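Local coordinates for protein HTH-type transcriptional regulator MmpR5 (Mycobacterium tuberculosis, PDB 4NB5) that represses transcription of the MmpS-MmpL transport systems and of its own gene by binding directly to promoter DNA as a homodimer, at residues F100-G103 against E104-R107; E49-S52 against S53-A57; R137-R140 against D141-Y145. All blocks are in the same frame, centred on the assembly; numbering follows the deposited sequence.

From the N terminus the chain meets contact 2 first, where strand 51-52 turns into helix 53-59 at the start of the probable helix-turn-helix. Contact 1 follows near the beginning of helix 99-124, about 23 Å from contact 2 between centres, just after strand 92-95 of the same small antiparallel sheet. Contact 3 lies early in helix 134-159, about 20 Å between centres from contact 1; contact 2 lies about 41 Å away, on the opposite side of the chain's centre. None closes a long loop; each is a local run, and the three stand in series without nesting or crossing. Contacts 1 and 3 both touch the second subunit, where Phe-100 packs on Met-139 between chains.

Contact 1: residues F100-G103 against E104-R107; sequences FAAG and ERER. With 2JT (1,3-dihydroxypropan-2-yl octadecanoate), chain E.
Arg-105, in the conformer described, one of two modelled, lays its side chain back over the preceding turn, its guanidinium covering the Ala-101/Ala-102 peptide with one face. In that conformer CG sits 3.4 Å from Ala-101 O, and NH1 lies 4.1 Å from Ala-102 CB. There CG stands anti to the carbonyl carbon (chi1 -69°) and the chain runs extended to NE, which carries the flat group along the helix surface; its charge is met by Asp-116 of the third subunit. The turns themselves are joined by i to i+4 backbone hydrogen bonds, among them Arg-107 N to Gly-103 O at 3.1 Å. These residues belong to helix 99-124 of the MarR-type fold, and one side of it helps to line the pocket for the glycerol ester of octadecanoic acid. The glycerol hydroxyl O08 lies 2.6 Å from Gly-103 O, close to a residue without a side chain. The other hydroxyl, O06, donates to Glu-104 OE1 over 3.3 Å; the bend at chi2 (-58°) turns that carboxylate to the ligand. Arg-107 CG is modelled 3.1 Å from ligand C05, too short for a relaxed carbon-carbon contact, so its exact placement is doubtful. Glu-106 also borders the head group, with CB 3.5 Å from O08, but its carboxylate pairs with Arg-109 of the third subunit. Phe-77 O and Arg-107 of the second subunit add further hydrogen bonds to the ligand.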
ATOM      1  N   PHE B 100      -6.896  -9.976  -4.430  1.00  8.67           N
ATOM      2  CA  PHE B 100      -5.574 -10.567  -4.554  1.00  8.27           C
ATOM      3  C   PHE B 100      -4.676  -9.757  -5.498  1.00  8.79           C
ATOM      4  O   PHE B 100      -3.453  -9.750  -5.349  1.00  9.65           O
ATOM      5  CB  PHE B 100      -5.680 -12.056  -4.894  1.00 11.65           C
ATOM      6  CG  PHE B 100      -6.025 -12.883  -3.695  1.00  9.75           C
ATOM      7  CD1 PHE B 100      -7.324 -12.896  -3.216  1.00  9.14           C
ATOM      8  CD2 PHE B 100      -5.054 -13.576  -2.997  1.00 11.37           C
ATOM      9  CE1 PHE B 100      -7.651 -13.618  -2.081  1.00 11.46           C
ATOM     10  CE2 PHE B 100      -5.377 -14.300  -1.862  1.00 13.66           C
ATOM     11  CZ  PHE B 100      -6.683 -14.317  -1.409  1.00 10.47           C
ATOM     12  N   ALA B 101      -5.283  -9.026  -6.422  1.00  9.19           N
ATOM     13  CA  ALA B 101      -4.525  -8.074  -7.224  1.00 10.52           C
ATOM     14  C   ALA B 101      -4.064  -6.940  -6.321  1.00 11.04           C
ATOM     15  O   ALA B 101      -2.922  -6.489  -6.404  1.00 10.76           O
ATOM     16  CB  ALA B 101      -5.346  -7.536  -8.350  1.00 10.77           C
ATOM     17  N   ALA B 102      -4.953  -6.484  -5.448  1.00 12.04           N
ATOM     18  CA  ALA B 102      -4.596  -5.449  -4.479  1.00 11.43           C
ATOM     19  C   ALA B 102      -3.491  -5.939  -3.537  1.00 11.69           C
ATOM     20  O   ALA B 102      -2.555  -5.204  -3.196  1.00 12.88           O
ATOM     21  CB  ALA B 102      -5.824  -5.030  -3.687  1.00 12.61           C
ATOM     22  N   GLY B 103      -3.589  -7.194  -3.131  1.00  9.33           N
ATOM     23  CA  GLY B 103      -2.547  -7.813  -2.330  1.00  7.34           C
ATOM     24  C   GLY B 103      -1.207  -7.820  -3.052  1.00  7.94           C
ATOM     25  O   GLY B 103      -0.155  -7.528  -2.455  1.00 10.39           O
ATOM     26  N   GLU B 104      -1.231  -8.150  -4.339  1.00  9.65           N
ATOM     27  CA  GLU B 104       0.002  -8.153  -5.121  1.00  9.48           C
ATOM     28  C   GLU B 104       0.587  -6.753  -5.277  1.00 13.61           C
ATOM     29  O   GLU B 104       1.804  -6.594  -5.359  1.00 14.11           O
ATOM     30  CB  GLU B 104      -0.209  -8.786  -6.491  1.00 16.10           C
ATOM     31  CG  GLU B 104      -0.060 -10.296  -6.500  1.00 38.60           C
ATOM     32  CD  GLU B 104       1.306 -10.759  -6.009  1.00 19.71           C
ATOM     33  OE1 GLU B 104       1.338 -11.661  -5.150  1.00 39.96           O
ATOM     34  OE2 GLU B 104       2.334 -10.223  -6.478  1.00 31.11           O
ATOM     35  N   ARG B 105      -0.257  -5.730  -5.336  1.00 12.05           N
ATOM     36  CA  ARG B 105       0.247  -4.357  -5.380  0.69 10.55           C
ATOM     37  C   ARG B 105       0.986  -4.010  -4.092  1.00 15.94           C
ATOM     38  O   ARG B 105       1.994  -3.312  -4.113  1.00 12.88           O
ATOM     39  CB  ARG B 105      -0.887  -3.363  -5.622  0.69 12.82           C
ATOM     40  CG  ARG B 105      -1.474  -3.457  -7.008  0.69 16.89           C
ATOM     41  CD  ARG B 105      -2.711  -2.602  -7.129  0.69 15.68           C
ATOM     42  NE  ARG B 105      -3.575  -3.042  -8.220  0.69 24.87           N
ATOM     43  CZ  ARG B 105      -4.901  -3.111  -8.148  0.69 15.59           C
ATOM     44  NH1 ARG B 105      -5.536  -2.764  -7.037  0.69 10.77           N
ATOM     45  NH2 ARG B 105      -5.597  -3.529  -9.194  0.69 32.78           N
ATOM     46  N   GLU B 106       0.486  -4.496  -2.963  1.00  9.71           N
ATOM     47  CA  GLU B 106       1.171  -4.266  -1.703  1.00 12.99           C
ATOM     48  C   GLU B 106       2.528  -4.973  -1.723  1.00 14.92           C
ATOM     49  O   GLU B 106       3.504  -4.469  -1.165  1.00 16.26           O
ATOM     50  CB  GLU B 106       0.332  -4.751  -0.525  1.00 19.41           C
ATOM     51  CG  GLU B 106       1.080  -4.802   0.798  1.00 25.35           C
ATOM     52  CD  GLU B 106       1.512  -3.432   1.280  1.00 52.56           C
ATOM     53  OE1 GLU B 106       2.214  -3.355   2.311  1.00 44.20           O
ATOM     54  OE2 GLU B 106       1.149  -2.431   0.629  1.00 46.58           O
ATOM     55  N   ARG B 107       2.594  -6.130  -2.379  1.00 13.65           N
ATOM     56  CA  ARG B 107       3.867  -6.838  -2.518  1.00 12.93           C
ATOM     57  C   ARG B 107       4.880  -6.042  -3.336  1.00 11.56           C
ATOM     58  O   ARG B 107       6.080  -6.074  -3.040  1.00 15.03           O
ATOM     59  CB  ARG B 107       3.677  -8.215  -3.147  1.00 17.81           C
ATOM     60  CG  ARG B 107       3.305  -9.275  -2.144  1.00 28.76           C
ATOM     61  CD  ARG B 107       4.129 -10.540  -2.318  1.00 57.41           C
ATOM     62  NE  ARG B 107       5.559 -10.283  -2.501  1.00 43.46           N
ATOM     63  CZ  ARG B 107       6.472 -10.299  -1.531  1.00 49.13           C
ATOM     64  NH1 ARG B 107       6.132 -10.554  -0.275  1.00 56.51           N
ATOM     65  NH2 ARG B 107       7.741 -10.057  -1.824  1.00 56.22           N
TER
HETATM   66  C10 2JT E 201      -0.579 -14.088   2.105  1.00 41.33           C
HETATM   67  C13 2JT E 201       2.878 -15.758   3.328  1.00 54.19           C
HETATM   68  C15 2JT E 201       3.929 -16.971   1.423  1.00 40.53           C
HETATM   69  C17 2JT E 201       5.980 -18.336   1.461  1.00 33.43           C
HETATM   70  C20 2JT E 201       5.526 -22.140   1.189  1.00 32.70           C
HETATM   71  C21 2JT E 201       6.106 -22.731  -0.026  1.00 31.58           C
HETATM   72  C22 2JT E 201       5.124 -23.711  -0.690  1.00 35.39           C
HETATM   73  C24 2JT E 201       3.603 -25.593  -0.279  1.00 40.12           C
HETATM   74  O01 2JT E 201       2.029 -12.579   1.261  1.00 82.19           O
HETATM   75  C02 2JT E 201       0.959 -12.526   0.723  1.00 69.50           C
HETATM   76  O03 2JT E 201       0.404 -11.297   0.829  1.00 74.38           O
HETATM   77  C04 2JT E 201      -0.014 -10.523  -0.063  1.00 39.61           C
HETATM   78  C05 2JT E 201       0.685 -10.768  -1.367  1.00 42.90           C
HETATM   79  O06 2JT E 201      -0.208 -11.172  -2.325  1.00 45.91           O
HETATM   80  C07 2JT E 201       0.395  -9.209   0.726  1.00 47.82           C
HETATM   81  O08 2JT E 201       0.127  -8.245   0.066  1.00 19.31           O
HETATM   82  C09 2JT E 201      -0.102 -13.678   0.642  1.00 56.26           C
HETATM   83  C11 2JT E 201       0.279 -15.223   2.691  1.00 59.74           C
HETATM   84  C12 2JT E 201       1.826 -14.840   2.659  1.00 62.73           C
HETATM   85  C14 2JT E 201       4.126 -15.890   2.481  1.00 48.05           C
HETATM   86  C16 2JT E 201       5.149 -17.365   0.737  1.00 45.21           C
HETATM   87  C18 2JT E 201       5.323 -19.608   1.670  1.00 22.50           C
HETATM   88  C19 2JT E 201       6.248 -20.848   1.655  1.00 27.31           C
HETATM   89  C23 2JT E 201       4.892 -24.972   0.015  1.00 39.70           C
HETATM   90  C25 2JT E 201       3.396 -26.624   0.831  1.00 45.09           C

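Contact 2: residues E49-S52 against S53-A57; sequences ERQS and SEELA
Ser-52 and Glu-55 form a capping box, in which each residue's side chain bonds the other's backbone N-H, at the N terminus of helix 53-59, the first helix of the inferred DNA-binding helix-turn-helix motif. Of its reciprocal hydrogen bonds, one runs from Glu-55 N to Ser-52 OG at 3.0 Å with an angle of 160° at the hydrogen. The serine OG sits between its own backbone N and carbonyl carbon (chi1 76°), which brings it over the first helical turn. In return Ser-52 N donates to Glu-55 OE1 at 3.0 Å, nearly straight at 168°, meeting the carboxylate on its anti side and somewhat out of its plane. Backbone bonding continues the turn: Leu-56 N reaches Ser-52 O at 3.0 Å. The apolar contact is carried by Leu-56, whose CD2 comes 3.5 Å from Gln-51 CB; beyond it the leucine packs on Leu-39 and Trp-42 of helix 34-45 and on Phe-93. The Gln-51 side chain crosses that of Glu-55 at about a right angle, while its OE1 accepts from Trp-42 NE1. Backbone bonds from Gln-51 to Phe-93 and from Ser-53 to Thr-91 hold the junction to the neighbouring strand and the residue preceding it. The water bridge completes the polar set: one water donates to Arg-50 O at 2.8 Å and to Glu-55 OE1 at 2.7 Å.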
ATOM      1  N   GLU B  49     -21.366  -9.982   1.704  1.00 15.77           N
ATOM      2  CA  GLU B  49     -19.928  -9.787   1.681  1.00 13.17           C
ATOM      3  C   GLU B  49     -19.454  -8.908   2.831  1.00 14.47           C
ATOM      4  O   GLU B  49     -18.404  -9.167   3.414  1.00 14.40           O
ATOM      5  CB  GLU B  49     -19.496  -9.211   0.335  1.00 17.23           C
ATOM      6  CG  GLU B  49     -19.841 -10.133  -0.821  1.00 19.12           C
ATOM      7  CD  GLU B  49     -19.340  -9.631  -2.157  1.00 24.83           C
ATOM      8  OE1 GLU B  49     -18.495  -8.714  -2.176  1.00 33.31           O
ATOM      9  OE2 GLU B  49     -19.801 -10.158  -3.192  1.00 40.61           O
ATOM     10  N   ARG B  50     -20.218  -7.878   3.179  1.00 14.22           N
ATOM     11  CA  ARG B  50     -19.828  -7.047   4.305  1.00 15.15           C
ATOM     12  C   ARG B  50     -20.275  -7.669   5.633  1.00 17.34           C
ATOM     13  O   ARG B  50     -21.397  -8.155   5.759  1.00 21.75           O
ATOM     14  CB  ARG B  50     -20.378  -5.625   4.156  1.00 24.51           C
ATOM     15  CG  ARG B  50     -21.762  -5.423   4.720  1.00 51.65           C
ATOM     16  CD  ARG B  50     -22.086  -3.946   4.794  1.00 52.35           C
ATOM     17  NE  ARG B  50     -23.317  -3.699   5.534  1.00 62.25           N
ATOM     18  CZ  ARG B  50     -23.754  -2.492   5.871  1.00 64.81           C
ATOM     19  NH1 ARG B  50     -23.059  -1.412   5.535  1.00 38.35           N
ATOM     20  NH2 ARG B  50     -24.888  -2.365   6.547  1.00 53.97           N
ATOM     21  N   GLN B  51     -19.376  -7.650   6.612  1.00 15.88           N
ATOM     22  CA  GLN B  51     -19.619  -8.252   7.919  1.00 16.29           C
ATOM     23  C   GLN B  51     -19.222  -7.293   9.032  1.00 14.59           C
ATOM     24  O   GLN B  51     -18.171  -6.647   8.960  1.00 17.60           O
ATOM     25  CB  GLN B  51     -18.787  -9.530   8.072  1.00 16.28           C
ATOM     26  CG  GLN B  51     -19.059 -10.589   7.027  1.00 15.37           C
ATOM     27  CD  GLN B  51     -20.177 -11.526   7.433  1.00 17.26           C
ATOM     28  OE1 GLN B  51     -20.086 -12.205   8.457  1.00 14.85           O
ATOM     29  NE2 GLN B  51     -21.233 -11.569   6.637  1.00 18.59           N
ATOM     30  N   SER B  52     -20.037  -7.223  10.083  1.00 17.88           N
ATOM     31  CA  SER B  52     -19.691  -6.422  11.251  1.00 19.09           C
ATOM     32  C   SER B  52     -18.659  -7.124  12.119  1.00 14.64           C
ATOM     33  O   SER B  52     -18.505  -8.348  12.062  1.00 16.99           O
ATOM     34  CB  SER B  52     -20.938  -6.145  12.091  1.00 23.21           C
ATOM     35  OG  SER B  52     -21.313  -7.302  12.820  1.00 20.07           O
ATOM     36  N   SER B  53     -17.958  -6.350  12.939  1.00 15.70           N
ATOM     37  CA  SER B  53     -16.968  -6.901  13.858  1.00 19.01           C
ATOM     38  C   SER B  53     -17.587  -7.987  14.740  1.00 20.86           C
ATOM     39  O   SER B  53     -16.985  -9.042  14.972  1.00 16.05           O
ATOM     40  CB  SER B  53     -16.384  -5.791  14.737  1.00 28.46           C
ATOM     41  OG  SER B  53     -15.543  -4.937  13.985  1.00 43.14           O
ATOM     42  N   GLU B  54     -18.802  -7.729  15.211  1.00 19.11           N
ATOM     43  CA  GLU B  54     -19.507  -8.661  16.082  1.00 23.06           C
ATOM     44  C   GLU B  54     -19.839  -9.955  15.341  1.00 14.07           C
ATOM     45  O   GLU B  54     -19.661 -11.049  15.881  1.00 16.53           O
ATOM     46  CB  GLU B  54     -20.789  -8.013  16.616  1.00 22.43           C
ATOM     47  CG  GLU B  54     -20.555  -6.811  17.542  1.00 48.67           C
ATOM     48  CD  GLU B  54     -19.959  -5.586  16.846  1.00 64.03           C
ATOM     49  OE1 GLU B  54     -19.177  -4.864  17.503  1.00 62.67           O
ATOM     50  OE2 GLU B  54     -20.274  -5.330  15.661  1.00 37.24           O
ATOM     51  N   GLU B  55     -20.309  -9.821  14.103  1.00 17.66           N
ATOM     52  CA  GLU B  55     -20.655 -10.971  13.273  1.00 12.44           C
ATOM     53  C   GLU B  55     -19.441 -11.856  13.015  1.00 14.04           C
ATOM     54  O   GLU B  55     -19.544 -13.088  13.010  1.00 13.71           O
ATOM     55  CB  GLU B  55     -21.241 -10.508  11.939  1.00 17.11           C
ATOM     56  CG  GLU B  55     -22.674 -10.016  12.027  1.00 20.29           C
ATOM     57  CD  GLU B  55     -23.192  -9.475  10.704  1.00 50.82           C
ATOM     58  OE1 GLU B  55     -22.372  -9.019   9.875  1.00 28.08           O
ATOM     59  OE2 GLU B  55     -24.422  -9.509  10.495  1.00 39.52           O
ATOM     60  N   LEU B  56     -18.294 -11.220  12.795  1.00 15.51           N
ATOM     61  CA  LEU B  56     -17.055 -11.944  12.538  1.00 14.45           C
ATOM     62  C   LEU B  56     -16.602 -12.695  13.780  1.00 15.49           C
ATOM     63  O   LEU B  56     -16.210 -13.860  13.708  1.00 15.07           O
ATOM     64  CB  LEU B  56     -15.961 -10.977  12.073  1.00 14.11           C
ATOM     65  CG  LEU B  56     -16.243 -10.341  10.713  1.00 18.20           C
ATOM     66  CD1 LEU B  56     -15.250  -9.227  10.403  1.00 17.69           C
ATOM     67  CD2 LEU B  56     -16.221 -11.392   9.614  1.00 16.16           C
ATOM     68  N   ALA B  57     -16.667 -12.030  14.930  1.00 15.54           N
ATOM     69  CA  ALA B  57     -16.278 -12.664  16.179  1.00 13.77           C
ATOM     70  C   ALA B  57     -17.162 -13.876  16.452  1.00 16.03           C
ATOM     71  O   ALA B  57     -16.679 -14.903  16.914  1.00 14.13           O
ATOM     72  CB  ALA B  57     -16.366 -11.677  17.323  1.00 19.90           C
TER
HETATM   73  O   HOH W   1     -23.526  -8.682   7.495  1.00 32.07           O

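Contact 3: residues R137-R140 against D141-Y145; sequences REMR and DLLAY
Arg-140 and Asp-141, neighbours on helix 134-159 of the MarR-type dimer, form a salt bridge with their side chains lying side by side and pointing the same way. Arg-140 NE donates to Asp-141 OD1 at 3.1 Å, close to the guanidinium plane but from above the carboxylate plane; NH2 adds a weak bond to the same oxygen at 3.3 Å. A bend at chi3 (57°) brings the guanidinium round to the aspartate, its plane 24° from that of the carboxylate. Next come the backbone bonds that fix the two residues, Asp-141 N to Arg-137 O at 2.9 Å and Ala-144 N to Arg-140 O at 3.0 Å. On a more buried side, Met-139 packs obliquely against Leu-143 one turn on. Farther out, Arg-140 and Leu-143 touch helix 99-124 of the same chain, at Leu-122 and Leu-114 respectively, whereas Met-139 and Leu-142 pack on Phe-100 of the second subunit, so that this helix joins its own chain to the dimer partner. Glu-138 is paired with Arg-134, and Arg-137 NH1 bonds Pro-130 O. In the apolar pair, Met-139 CG lies 3.8 Å from Leu-143 CD1.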
ATOM      1  N   ARG B 137      23.870  -7.354  -3.638  1.00 11.25           N
ATOM      2  CA  ARG B 137      23.701  -6.905  -5.017  1.00  8.19           C
ATOM      3  C   ARG B 137      22.689  -7.785  -5.737  1.00 11.79           C
ATOM      4  O   ARG B 137      21.852  -7.284  -6.495  1.00 16.33           O
ATOM      5  CB  ARG B 137      25.027  -6.893  -5.781  1.00 12.91           C
ATOM      6  CG  ARG B 137      25.963  -5.783  -5.359  1.00 15.43           C
ATOM      7  CD  ARG B 137      27.109  -5.585  -6.367  1.00 18.89           C
ATOM      8  NE  ARG B 137      27.962  -6.769  -6.482  1.00 16.48           N
ATOM      9  CZ  ARG B 137      28.997  -7.041  -5.683  1.00 15.60           C
ATOM     10  NH1 ARG B 137      29.328  -6.220  -4.699  1.00 24.34           N
ATOM     11  NH2 ARG B 137      29.705  -8.144  -5.868  1.00 20.47           N
ATOM     12  N   GLU B 138      22.766  -9.093  -5.507  1.00 11.56           N
ATOM     13  CA  GLU B 138      21.836 -10.043  -6.108  1.00 13.12           C
ATOM     14  C   GLU B 138      20.404  -9.790  -5.631  1.00 12.68           C
ATOM     15  O   GLU B 138      19.461  -9.821  -6.426  1.00 13.14           O
ATOM     16  CB  GLU B 138      22.263 -11.484  -5.801  1.00 18.64           C
ATOM     17  CG  GLU B 138      23.532 -11.929  -6.537  1.00 19.34           C
ATOM     18  CD  GLU B 138      23.985 -13.335  -6.162  1.00 30.60           C
ATOM     19  OE1 GLU B 138      23.461 -13.903  -5.178  1.00 31.84           O
ATOM     20  OE2 GLU B 138      24.874 -13.872  -6.856  1.00 37.62           O
ATOM     21  N   MET B 139      20.252  -9.542  -4.334  1.00  9.95           N
ATOM     22  CA  MET B 139      18.961  -9.189  -3.740  1.00  9.49           C
ATOM     23  C   MET B 139      18.387  -7.948  -4.415  1.00 12.57           C
ATOM     24  O   MET B 139      17.252  -7.942  -4.906  1.00 11.17           O
ATOM     25  CB  MET B 139      19.162  -8.893  -2.260  1.00 12.27           C
ATOM     26  CG  MET B 139      17.941  -8.385  -1.514  1.00 13.32           C
ATOM     27  SD  MET B 139      18.361  -8.020   0.203  1.00 14.49           S
ATOM     28  CE  MET B 139      16.792  -7.418   0.845  1.00 18.79           C
ATOM     29  N   ARG B 140      19.183  -6.888  -4.422  1.00 11.40           N
ATOM     30  CA  ARG B 140      18.779  -5.609  -5.014  1.00 12.38           C
ATOM     31  C   ARG B 140      18.329  -5.772  -6.464  1.00 13.23           C
ATOM     32  O   ARG B 140      17.255  -5.280  -6.858  1.00 13.74           O
ATOM     33  CB  ARG B 140      19.944  -4.613  -4.944  1.00 12.06           C
ATOM     34  CG  ARG B 140      19.637  -3.239  -5.540  1.00 17.50           C
ATOM     35  CD  ARG B 140      20.928  -2.470  -5.815  1.00 24.11           C
ATOM     36  NE  ARG B 140      21.824  -3.215  -6.700  1.00 25.09           N
ATOM     37  CZ  ARG B 140      23.116  -2.943  -6.878  1.00 46.66           C
ATOM     38  NH1 ARG B 140      23.692  -1.936  -6.233  1.00 33.35           N
ATOM     39  NH2 ARG B 140      23.841  -3.687  -7.703  1.00 31.19           N
ATOM     40  N   ASP B 141      19.139  -6.472  -7.254  1.00 10.26           N
ATOM     41  CA  ASP B 141      18.889  -6.626  -8.686  1.00 15.13           C
ATOM     42  C   ASP B 141      17.653  -7.479  -8.969  1.00 13.14           C
ATOM     43  O   ASP B 141      16.876  -7.164  -9.866  1.00 14.19           O
ATOM     44  CB  ASP B 141      20.101  -7.245  -9.386  1.00 15.11           C
ATOM     45  CG  ASP B 141      21.322  -6.336  -9.368  1.00 25.69           C
ATOM     46  OD1 ASP B 141      21.184  -5.139  -9.036  1.00 25.07           O
ATOM     47  OD2 ASP B 141      22.421  -6.829  -9.698  1.00 26.95           O
ATOM     48  N   LEU B 142      17.479  -8.566  -8.220  1.00 12.48           N
ATOM     49  CA  LEU B 142      16.299  -9.417  -8.392  1.00 12.07           C
ATOM     50  C   LEU B 142      15.031  -8.647  -8.039  1.00 10.68           C
ATOM     51  O   LEU B 142      14.023  -8.706  -8.763  1.00 11.72           O
ATOM     52  CB  LEU B 142      16.418 -10.682  -7.532  1.00 15.32           C
ATOM     53  CG  LEU B 142      15.333 -11.763  -7.650  1.00 16.44           C
ATOM     54  CD1 LEU B 142      14.073 -11.388  -6.876  1.00 14.68           C
ATOM     55  CD2 LEU B 142      15.009 -12.049  -9.103  1.00 18.47           C
ATOM     56  N   LEU B 143      15.064  -7.923  -6.928  1.00 11.26           N
ATOM     57  CA  LEU B 143      13.889  -7.164  -6.508  1.00  9.30           C
ATOM     58  C   LEU B 143      13.520  -6.076  -7.523  1.00 12.27           C
ATOM     59  O   LEU B 143      12.345  -5.911  -7.859  1.00 12.97           O
ATOM     60  CB  LEU B 143      14.106  -6.553  -5.125  1.00 10.74           C
ATOM     61  CG  LEU B 143      14.217  -7.553  -3.968  1.00 11.86           C
ATOM     62  CD1 LEU B 143      14.710  -6.864  -2.704  1.00 13.39           C
ATOM     63  CD2 LEU B 143      12.881  -8.220  -3.734  1.00 16.35           C
ATOM     64  N   ALA B 144      14.511  -5.335  -8.006  1.00 13.39           N
ATOM     65  CA  ALA B 144      14.257  -4.300  -9.008  1.00 11.17           C
ATOM     66  C   ALA B 144      13.581  -4.909 -10.234  1.00 16.14           C
ATOM     67  O   ALA B 144      12.617  -4.362 -10.770  1.00 16.22           O
ATOM     68  CB  ALA B 144      15.556  -3.621  -9.407  1.00 15.20           C
ATOM     69  N   TYR B 145      14.090  -6.049 -10.682  1.00 11.93           N
ATOM     70  CA  TYR B 145      13.561  -6.705 -11.870  1.00 11.21           C
ATOM     71  C   TYR B 145      12.127  -7.193 -11.623  1.00 13.44           C
ATOM     72  O   TYR B 145      11.234  -6.957 -12.444  1.00 12.30           O
ATOM     73  CB  TYR B 145      14.487  -7.853 -12.275  1.00 13.34           C
ATOM     74  CG  TYR B 145      13.963  -8.802 -13.325  1.00 14.38           C
ATOM     75  CD1 TYR B 145      13.941  -8.457 -14.668  1.00 21.42           C
ATOM     76  CD2 TYR B 145      13.507 -10.062 -12.970  1.00 14.75           C
ATOM     77  CE1 TYR B 145      13.473  -9.342 -15.625  1.00 24.04           C
ATOM     78  CE2 TYR B 145      13.035 -10.946 -13.915  1.00 16.23           C
ATOM     79  CZ  TYR B 145      13.024 -10.586 -15.240  1.00 17.02           C
ATOM     80  OH  TYR B 145      12.553 -11.482 -16.176  1.00 22.19           O
TER